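Local atomic coordinates of N-acylethanolamine-hydrolyzing acid amidase subunit beta (Caenorhabditis elegans, PDB entry 6DY3), a protein that probably hydrolyses bioactive fatty acid amides such as N-palmitoylethanolamine to free fatty acids and ethanolamine, working as a heterodimer made by self-cleavage. Residues V5-N8 with Q12-H15; T31-F36 with D224-S229; S93-D98 with H117-S122. All blocks are in the same frame, centred on the assembly; numbering follows the deposited sequence.

Contact 1 (V5-N8 with Q12-H15); sequences VAQN and QIIH
The first beta hairpin of the subunit, strands 2-7 and 13-20, runs into its turn here: Ala6 and Ile14 form the antiparallel hydrogen-bonded pair, flanked by the non-hydrogen-bonded pairs Val5-His15 and Gln7-Ile13. Ala6 N donates to Ile14 O at 3.0 Å, and Ile14 N answers to Ala6 O at 2.8 Å. Nearer the turn, Asn8 N reaches Gln12 O at 3.0 Å. The side chain of Asn8 adds a fourth bond, its OD1 accepting from Gln12 N at 2.8 Å. With chi1 at 62°, CG of Asn8 lies between its own backbone N and carbonyl carbon, which folds the amide back toward Gln12; the donor approaches OD1 35° out of the carbonyl plane. Asn8 ND2 bonds Phe190 O, so both ends of this buried amide are occupied. Val5, Gln7, Ile13 and His15 share one face of the hairpin, where Val5, Ile13 and His15 pack on Ile125 and Ala127 of strand 122-127. Val5 CG2 stands over the centre of the His15 ring, a CH-pi contact 4.0 Å from the ring centroid. Its sister methyl, Val5 CG1, meets Ile13 CG2 at 4.1 Å. Gln7 lays its aliphatic CG against Ile13 CG1 at 3.8 Å, while its OE1 accepts from Asn132 N. Bonds from ND1 to Ser65 OG and from NE2 to Ser67 OG, with the Val5 methyl over one ring face, thus probably fix the rotation of the His15 imidazole, about 10 Å from the side chain of Cys1, the probable nucleophile.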
loop_
_atom_site.group_PDB
_atom_site.type_symbol
_atom_site.label_atom_id
_atom_site.label_comp_id
_atom_site.label_asym_id
_atom_site.label_seq_id
_atom_site.Cartn_x
_atom_site.Cartn_y
_atom_site.Cartn_z
ATOM N N VAL B 5 10.770 -8.057 -3.596
ATOM C CA VAL B 5 11.859 -7.889 -2.644
ATOM C C VAL B 5 13.015 -8.764 -3.100
ATOM O O VAL B 5 12.816 -9.944 -3.410
ATOM C CB VAL B 5 11.427 -8.249 -1.212
ATOM C CG1 VAL B 5 12.649 -8.481 -0.311
ATOM C CG2 VAL B 5 10.569 -7.139 -0.651
ATOM N N ALA B 6 14.222 -8.193 -3.130
ATOM C CA ALA B 6 15.408 -8.904 -3.592
ATOM C C ALA B 6 16.615 -8.515 -2.751
ATOM O O ALA B 6 16.773 -7.349 -2.375
ATOM C CB ALA B 6 15.695 -8.612 -5.076
ATOM N N GLN B 7 17.469 -9.496 -2.460
ATOM C CA GLN B 7 18.730 -9.258 -1.767
ATOM C C GLN B 7 19.879 -9.643 -2.689
ATOM O O GLN B 7 19.970 -10.796 -3.126
ATOM C CB GLN B 7 18.797 -10.041 -0.455
ATOM C CG GLN B 7 20.021 -9.705 0.367
ATOM C CD GLN B 7 20.064 -10.427 1.696
ATOM O OE1 GLN B 7 19.263 -11.319 1.972
ATOM N NE2 GLN B 7 20.993 -10.022 2.541
ATOM N N ASN B 8 20.751 -8.682 -2.987
ATOM C CA ASN B 8 21.836 -8.936 -3.920
ATOM C C ASN B 8 22.979 -9.655 -3.208
ATOM O O ASN B 8 22.909 -9.978 -2.019
ATOM C CB ASN B 8 22.307 -7.631 -4.563
ATOM C CG ASN B 8 22.849 -6.639 -3.555
ATOM O OD1 ASN B 8 23.182 -6.993 -2.426
ATOM N ND2 ASN B 8 22.954 -5.384 -3.967
ATOM N N GLN B 12 22.543 -6.136 0.120
ATOM C CA GLN B 12 21.583 -5.047 0.076
ATOM C C GLN B 12 20.209 -5.577 -0.309
ATOM O O GLN B 12 20.082 -6.431 -1.191
ATOM C CB GLN B 12 22.041 -3.981 -0.920
ATOM C CG GLN B 12 21.239 -2.697 -0.854
ATOM C CD GLN B 12 21.720 -1.656 -1.838
ATOM O OE1 GLN B 12 21.750 -1.896 -3.045
ATOM N NE2 GLN B 12 22.090 -0.484 -1.330
ATOM N N ILE B 13 19.181 -5.072 0.368
ATOM C CA ILE B 13 17.803 -5.517 0.179
ATOM C C ILE B 13 17.027 -4.389 -0.490
ATOM O O ILE B 13 16.975 -3.267 0.030
ATOM C CB ILE B 13 17.162 -5.931 1.512
ATOM C CG1 ILE B 13 17.979 -7.069 2.133
ATOM C CG2 ILE B 13 15.710 -6.353 1.297
ATOM C CD1 ILE B 13 17.432 -7.605 3.427
ATOM N N ILE B 14 16.417 -4.691 -1.637
ATOM C CA ILE B 14 15.693 -3.714 -2.441
ATOM C C ILE B 14 14.222 -4.101 -2.486
ATOM O O ILE B 14 13.883 -5.272 -2.685
ATOM C CB ILE B 14 16.272 -3.607 -3.868
ATOM C CG1 ILE B 14 17.741 -3.180 -3.819
ATOM C CG2 ILE B 14 15.469 -2.622 -4.706
ATOM C CD1 ILE B 14 18.719 -4.333 -3.787
ATOM N N HIS B 15 13.352 -3.105 -2.325
ATOM C CA HIS B 15 11.907 -3.306 -2.306
ATOM C C HIS B 15 11.303 -2.503 -3.450
ATOM O O HIS B 15 11.334 -1.267 -3.431
ATOM C CB HIS B 15 11.315 -2.877 -0.965
ATOM C CG HIS B 15 9.874 -3.247 -0.794
ATOM N ND1 HIS B 15 9.272 -3.338 0.442
ATOM C CD2 HIS B 15 8.917 -3.558 -1.700
ATOM C CE1 HIS B 15 8.007 -3.684 0.291
ATOM N NE2 HIS B 15 7.767 -3.824 -1.000
#

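Contact 2 (T31-F36 with D224-S229); sequences TIHVDF and DYFRQS
A single carboxylate oxygen, Asp35 OD1, takes two nitrogens of Arg227 in a side-on salt bridge: NH2 donates to it at 2.9 Å and NE of the same arginine to the same OD1 at 3.0 Å. The two donors come on the syn side but from opposite faces of the carboxylate, which stands at 77° to the guanidinium plane, whereas OD1 lies in the plane of the guanidinium. A bend in the arginine chain at chi3 (-58°) swings the group round to this position. Its far nitrogen, Arg227 NH1, bonds Asp224 OD1 at 3.0 Å from above that carboxylate, so one arginine links two acids, Asp35 and Asp224, and probably offsets part of their negative charge. His16 of the alpha subunit also bonds, through NE2, to Asp35 OD1, giving this buried oxygen three partners. Two residues back along the strand, His33 turns the NE2 edge of its imidazole onto the face of the Phe226 ring, with NE2 3.3 Å from Phe226 CD1. The pair is edge-to-face, T-shaped, with planes at 78°. Arg227 CA covers one face of the same imidazole, 3.8 Å from the His33 ring centroid, and the ring of His16 of the alpha subunit meets it as well. Segment 224-229 is thereby fastened by charge and by aromatic packing to strand 31-38, the outermost of its sheet within this chain. Residues 32-36 also pair in parallel with a strand of the alpha subunit, so that the sheet runs on across the interface of this self-cleaved amidase heterodimer.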
loop_
_atom_site.group_PDB
_atom_site.type_symbol
_atom_site.label_atom_id
_atom_site.label_comp_id
_atom_site.label_asym_id
_atom_site.label_seq_id
_atom_site.Cartn_x
_atom_site.Cartn_y
_atom_site.Cartn_z
ATOM N N THR B 31 -1.676 11.384 -6.100
ATOM C CA THR B 31 -0.636 10.557 -5.501
ATOM C C THR B 31 0.430 11.452 -4.879
ATOM O O THR B 31 0.957 12.356 -5.536
ATOM C CB THR B 31 -0.009 9.633 -6.547
ATOM O OG1 THR B 31 -1.011 8.766 -7.089
ATOM C CG2 THR B 31 1.093 8.776 -5.928
ATOM N N ILE B 32 0.751 11.196 -3.610
ATOM C CA ILE B 32 1.679 12.033 -2.858
ATOM C C ILE B 32 2.630 11.154 -2.055
ATOM O O ILE B 32 2.325 10.003 -1.727
ATOM C CB ILE B 32 0.922 13.013 -1.927
ATOM C CG1 ILE B 32 0.056 12.236 -0.931
ATOM C CG2 ILE B 32 0.076 13.985 -2.746
ATOM C CD1 ILE B 32 -0.589 13.094 0.133
ATOM N N HIS B 33 3.805 11.699 -1.765
ATOM C CA HIS B 33 4.749 11.099 -0.838
ATOM C C HIS B 33 4.728 11.900 0.457
ATOM O O HIS B 33 4.681 13.133 0.433
ATOM C CB HIS B 33 6.165 11.066 -1.427
ATOM C CG HIS B 33 7.195 10.524 -0.486
ATOM N ND1 HIS B 33 7.779 11.293 0.493
ATOM C CD2 HIS B 33 7.741 9.290 -0.371
ATOM C CE1 HIS B 33 8.642 10.561 1.174
ATOM N NE2 HIS B 33 8.637 9.339 0.671
ATOM N N VAL B 34 4.739 11.200 1.586
ATOM C CA VAL B 34 4.538 11.816 2.891
ATOM C C VAL B 34 5.653 11.388 3.833
ATOM O O VAL B 34 6.027 10.211 3.877
ATOM C CB VAL B 34 3.162 11.447 3.480
ATOM C CG1 VAL B 34 3.077 11.867 4.936
ATOM C CG2 VAL B 34 2.050 12.099 2.665
ATOM N N ASP B 35 6.188 12.352 4.578
ATOM C CA ASP B 35 7.071 12.090 5.708
ATOM C C ASP B 35 6.312 12.411 6.990
ATOM O O ASP B 35 5.881 13.551 7.190
ATOM C CB ASP B 35 8.347 12.927 5.620
ATOM C CG ASP B 35 9.437 12.263 4.786
ATOM O OD1 ASP B 35 10.309 12.990 4.262
ATOM O OD2 ASP B 35 9.425 11.021 4.646
ATOM N N PHE B 36 6.133 11.402 7.843
ATOM C CA PHE B 36 5.479 11.581 9.135
ATOM C C PHE B 36 6.550 11.950 10.153
ATOM O O PHE B 36 7.393 11.119 10.507
ATOM C CB PHE B 36 4.728 10.318 9.550
ATOM C CG PHE B 36 3.539 10.000 8.681
ATOM C CD1 PHE B 36 3.685 9.255 7.526
ATOM C CD2 PHE B 36 2.274 10.447 9.025
ATOM C CE1 PHE B 36 2.593 8.959 6.732
ATOM C CE2 PHE B 36 1.174 10.153 8.230
ATOM C CZ PHE B 36 1.337 9.409 7.083
ATOM N N ASP B 224 15.801 10.012 2.155
ATOM C CA ASP B 224 16.065 10.893 1.023
ATOM C C ASP B 224 15.824 10.172 -0.294
ATOM O O ASP B 224 15.289 10.757 -1.244
ATOM C CB ASP B 224 17.497 11.425 1.092
ATOM C CG ASP B 224 17.720 12.360 2.271
ATOM O OD1 ASP B 224 16.737 12.680 2.969
ATOM O OD2 ASP B 224 18.877 12.780 2.497
ATOM N N TYR B 225 16.217 8.901 -0.373
ATOM C CA TYR B 225 16.009 8.128 -1.592
ATOM C C TYR B 225 14.523 7.937 -1.881
ATOM O O TYR B 225 14.051 8.217 -2.990
ATOM C CB TYR B 225 16.707 6.774 -1.471
ATOM C CG TYR B 225 16.470 5.891 -2.663
ATOM C CD1 TYR B 225 17.203 6.058 -3.830
ATOM C CD2 TYR B 225 15.493 4.902 -2.632
ATOM C CE1 TYR B 225 16.985 5.259 -4.929
ATOM C CE2 TYR B 225 15.263 4.094 -3.729
ATOM C CZ TYR B 225 16.014 4.278 -4.877
ATOM O OH TYR B 225 15.790 3.481 -5.975
ATOM N N PHE B 226 13.772 7.445 -0.891
ATOM C CA PHE B 226 12.350 7.184 -1.079
ATOM C C PHE B 226 11.592 8.436 -1.500
ATOM O O PHE B 226 10.582 8.343 -2.208
ATOM C CB PHE B 226 11.767 6.614 0.215
ATOM C CG PHE B 226 10.326 6.200 0.118
ATOM C CD1 PHE B 226 9.511 6.245 1.241
ATOM C CD2 PHE B 226 9.789 5.744 -1.081
ATOM C CE1 PHE B 226 8.184 5.859 1.169
ATOM C CE2 PHE B 226 8.464 5.358 -1.165
ATOM C CZ PHE B 226 7.658 5.412 -0.037
ATOM N N ARG B 227 12.057 9.612 -1.073
ATOM C CA ARG B 227 11.383 10.870 -1.376
ATOM C C ARG B 227 11.466 11.249 -2.850
ATOM O O ARG B 227 10.739 12.150 -3.282
ATOM C CB ARG B 227 11.979 11.997 -0.524
ATOM C CG ARG B 227 11.122 13.244 -0.451
ATOM C CD ARG B 227 11.730 14.306 0.467
ATOM N NE ARG B 227 11.935 13.811 1.830
ATOM C CZ ARG B 227 13.116 13.508 2.368
ATOM N NH1 ARG B 227 14.240 13.657 1.672
ATOM N NH2 ARG B 227 13.177 13.060 3.619
ATOM N N GLN B 228 12.332 10.593 -3.625
ATOM C CA GLN B 228 12.517 10.920 -5.034
ATOM C C GLN B 228 12.497 9.690 -5.935
ATOM O O GLN B 228 12.745 9.821 -7.139
ATOM C CB GLN B 228 13.835 11.680 -5.231
ATOM C CG GLN B 228 15.070 10.925 -4.740
ATOM C CD GLN B 228 15.573 9.883 -5.722
ATOM O OE1 GLN B 228 15.948 10.200 -6.853
ATOM N NE2 GLN B 228 15.560 8.624 -5.299
ATOM N N SER B 229 12.216 8.504 -5.389
ATOM C CA SER B 229 12.280 7.261 -6.147
ATOM C C SER B 229 10.957 6.865 -6.799
ATOM O O SER B 229 10.932 5.903 -7.574
ATOM C CB SER B 229 12.755 6.126 -5.235
ATOM O OG SER B 229 11.810 5.880 -4.212
#

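Contact 3 (S93-D98 with H117-S122)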
loop_
_atom_site.group_PDB
_atom_site.type_symbol
_atom_site.label_atom_id
_atom_site.label_comp_id
_atom_site.label_asym_id
_atom_site.label_seq_id
_atom_site.Cartn_x
_atom_site.Cartn_y
_atom_site.Cartn_z
ATOM N N SER B 93 -5.387 -0.085 6.043
ATOM C CA SER B 93 -4.391 0.962 5.825
ATOM C C SER B 93 -3.923 1.576 7.139
ATOM O O SER B 93 -2.762 1.986 7.256
ATOM C CB SER B 93 -4.949 2.054 4.912
ATOM O OG SER B 93 -5.922 2.833 5.583
ATOM N N PHE B 94 -4.806 1.649 8.137
ATOM C CA PHE B 94 -4.426 2.232 9.416
ATOM C C PHE B 94 -3.690 1.234 10.295
ATOM O O PHE B 94 -2.871 1.632 11.132
ATOM C CB PHE B 94 -5.667 2.780 10.114
ATOM C CG PHE B 94 -6.367 3.823 9.309
ATOM C CD1 PHE B 94 -7.424 3.482 8.492
ATOM C CD2 PHE B 94 -5.927 5.142 9.323
ATOM C CE1 PHE B 94 -8.056 4.436 7.724
ATOM C CE2 PHE B 94 -6.560 6.105 8.554
ATOM C CZ PHE B 94 -7.626 5.747 7.753
ATOM N N PHE B 95 -3.943 -0.058 10.107
ATOM C CA PHE B 95 -3.133 -1.058 10.787
ATOM C C PHE B 95 -1.688 -0.977 10.317
ATOM O O PHE B 95 -0.760 -1.016 11.133
ATOM C CB PHE B 95 -3.711 -2.453 10.540
ATOM C CG PHE B 95 -3.012 -3.547 11.299
ATOM C CD1 PHE B 95 -3.506 -3.972 12.514
ATOM C CD2 PHE B 95 -1.873 -4.146 10.804
ATOM C CE1 PHE B 95 -2.878 -4.970 13.221
ATOM C CE2 PHE B 95 -1.241 -5.142 11.506
ATOM C CZ PHE B 95 -1.742 -5.556 12.718
ATOM N N ILE B 96 -1.482 -0.848 9.001
ATOM C CA ILE B 96 -0.132 -0.721 8.452
ATOM C C ILE B 96 0.555 0.516 9.018
ATOM O O ILE B 96 1.713 0.464 9.449
ATOM C CB ILE B 96 -0.172 -0.676 6.912
ATOM C CG1 ILE B 96 -0.933 -1.884 6.335
ATOM C CG2 ILE B 96 1.245 -0.598 6.339
ATOM C CD1 ILE B 96 -0.275 -3.224 6.595
ATOM N N ARG B 97 -0.141 1.655 9.002
ATOM C CA ARG B 97 0.456 2.885 9.510
ATOM C C ARG B 97 0.802 2.751 10.983
ATOM O O ARG B 97 1.840 3.245 11.434
ATOM C CB ARG B 97 -0.492 4.061 9.283
ATOM C CG ARG B 97 0.023 5.381 9.823
ATOM C CD ARG B 97 -0.963 6.497 9.559
ATOM N NE ARG B 97 -0.655 7.699 10.329
ATOM C CZ ARG B 97 -1.416 8.792 10.345
ATOM N NH1 ARG B 97 -2.538 8.835 9.633
ATOM N NH2 ARG B 97 -1.057 9.841 11.079
ATOM N N ASP B 98 -0.059 2.082 11.751
ATOM C CA ASP B 98 0.209 1.891 13.172
ATOM C C ASP B 98 1.458 1.049 13.385
ATOM O O ASP B 98 2.213 1.274 14.337
ATOM C CB ASP B 98 -1.001 1.242 13.842
ATOM C CG ASP B 98 -0.807 1.042 15.330
ATOM O OD1 ASP B 98 -0.967 2.022 16.090
ATOM O OD2 ASP B 98 -0.503 -0.099 15.739
ATOM N N HIS B 117 -5.319 -12.939 13.932
ATOM C CA HIS B 117 -6.530 -12.183 14.206
ATOM C C HIS B 117 -7.186 -11.868 12.873
ATOM O O HIS B 117 -6.573 -12.014 11.815
ATOM C CB HIS B 117 -6.232 -10.907 15.004
ATOM C CG HIS B 117 -5.110 -10.088 14.447
ATOM N ND1 HIS B 117 -4.992 -9.795 13.106
ATOM C CD2 HIS B 117 -4.049 -9.507 15.053
ATOM C CE1 HIS B 117 -3.909 -9.064 12.911
ATOM N NE2 HIS B 117 -3.318 -8.876 14.076
ATOM N N LEU B 118 -8.448 -11.450 12.935
ATOM C CA LEU B 118 -9.167 -11.098 11.717
ATOM C C LEU B 118 -8.394 -10.044 10.938
ATOM O O LEU B 118 -8.073 -8.973 11.462
ATOM C CB LEU B 118 -10.575 -10.595 12.048
ATOM C CG LEU B 118 -11.649 -11.654 12.316
ATOM C CD1 LEU B 118 -12.947 -10.975 12.700
ATOM C CD2 LEU B 118 -11.870 -12.571 11.116
ATOM N N PHE B 119 -8.088 -10.355 9.683
ATOM C CA PHE B 119 -7.413 -9.408 8.814
ATOM C C PHE B 119 -7.818 -9.700 7.380
ATOM O O PHE B 119 -7.944 -10.864 6.986
ATOM C CB PHE B 119 -5.895 -9.480 8.969
ATOM C CG PHE B 119 -5.189 -8.262 8.473
ATOM C CD1 PHE B 119 -5.047 -7.151 9.290
ATOM C CD2 PHE B 119 -4.674 -8.219 7.186
ATOM C CE1 PHE B 119 -4.400 -6.018 8.831
ATOM C CE2 PHE B 119 -4.023 -7.088 6.714
ATOM C CZ PHE B 119 -3.884 -5.986 7.534
ATOM N N SER B 120 -8.036 -8.642 6.614
ATOM C CA SER B 120 -8.496 -8.802 5.249
ATOM C C SER B 120 -7.463 -9.602 4.456
ATOM O O SER B 120 -6.256 -9.346 4.589
ATOM C CB SER B 120 -8.723 -7.435 4.608
ATOM O OG SER B 120 -9.372 -7.553 3.354
ATOM N N PRO B 121 -7.878 -10.585 3.655
ATOM C CA PRO B 121 -6.897 -11.358 2.884
ATOM C C PRO B 121 -6.059 -10.441 2.007
ATOM O O PRO B 121 -6.572 -9.537 1.346
ATOM C CB PRO B 121 -7.765 -12.313 2.059
ATOM C CG PRO B 121 -9.020 -12.441 2.832
ATOM C CD PRO B 121 -9.243 -11.099 3.461
ATOM N N SER B 122 -4.754 -10.669 2.020
ATOM C CA SER B 122 -3.825 -9.773 1.350
ATOM C C SER B 122 -2.440 -10.403 1.409
ATOM O O SER B 122 -2.227 -11.428 2.061
ATOM C CB SER B 122 -3.832 -8.387 1.999
ATOM O OG SER B 122 -3.592 -8.493 3.389
#
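Helix residues 93-98 and the irregular segment 117-122 keep their backbones well apart, Phe95 CA and Phe119 CA being 9.6 Å from each other, and three aromatic rings span the distance. Phe95 is the middle one. Its CG is anti to the backbone N (chi1 -175°), which carries the ring off the helix toward the loop. Phe119 presents an edge to the face of Phe95 in a T-shaped pair, the planes at 66°. The touching corner is Phe119 CE1, which lies over that face 3.7 Å from Phe95 CD2. His117 approaches the outer part of the same ring obliquely, with NE2 3.9 Å from Phe95 CZ; the two side chains come from opposite directions. Both loop rings also pack on Arg139 of strand 134-139, while Phe95 touches Arg90 and Arg115, so cationic side chains border the cluster. An alanine in place of Phe95 would be likely to open a gap between helix and loop, leaving the edge of Phe119 without the face it packs on and His117 freer to turn. On the neighbouring helix position, Ile96 rests on Val66 and Leu68 of strand 64-70. The result is an aromatic cluster joining helix 92-102 to the segment leading into strand 122-127, in the helical layer that covers a sheet in the layered alpha-beta-beta-alpha fold of Ntn hydrolases.

From the N terminus, contact 1 comes first and closes only the short turn between strands 2-7 and 13-20 in the five-stranded sheet. Contact 2 opens on strand 31-38, outermost in this chain's seven-stranded sheet, and closes nearly 190 residues later beside helix 222-226, bringing the C-terminal part of the chain back to that strand. Contact 3 falls wholly within this long excursion, joining helix 92-102 to the approach to strand 122-127. Contacts 1 and 3 lie on opposite sides of the chain's centre. Contacts 2 and 3 touch directly, Phe36 CE2 packing 3.6 Å from Arg97 CZ, so strand 31-38 meets helix 92-102.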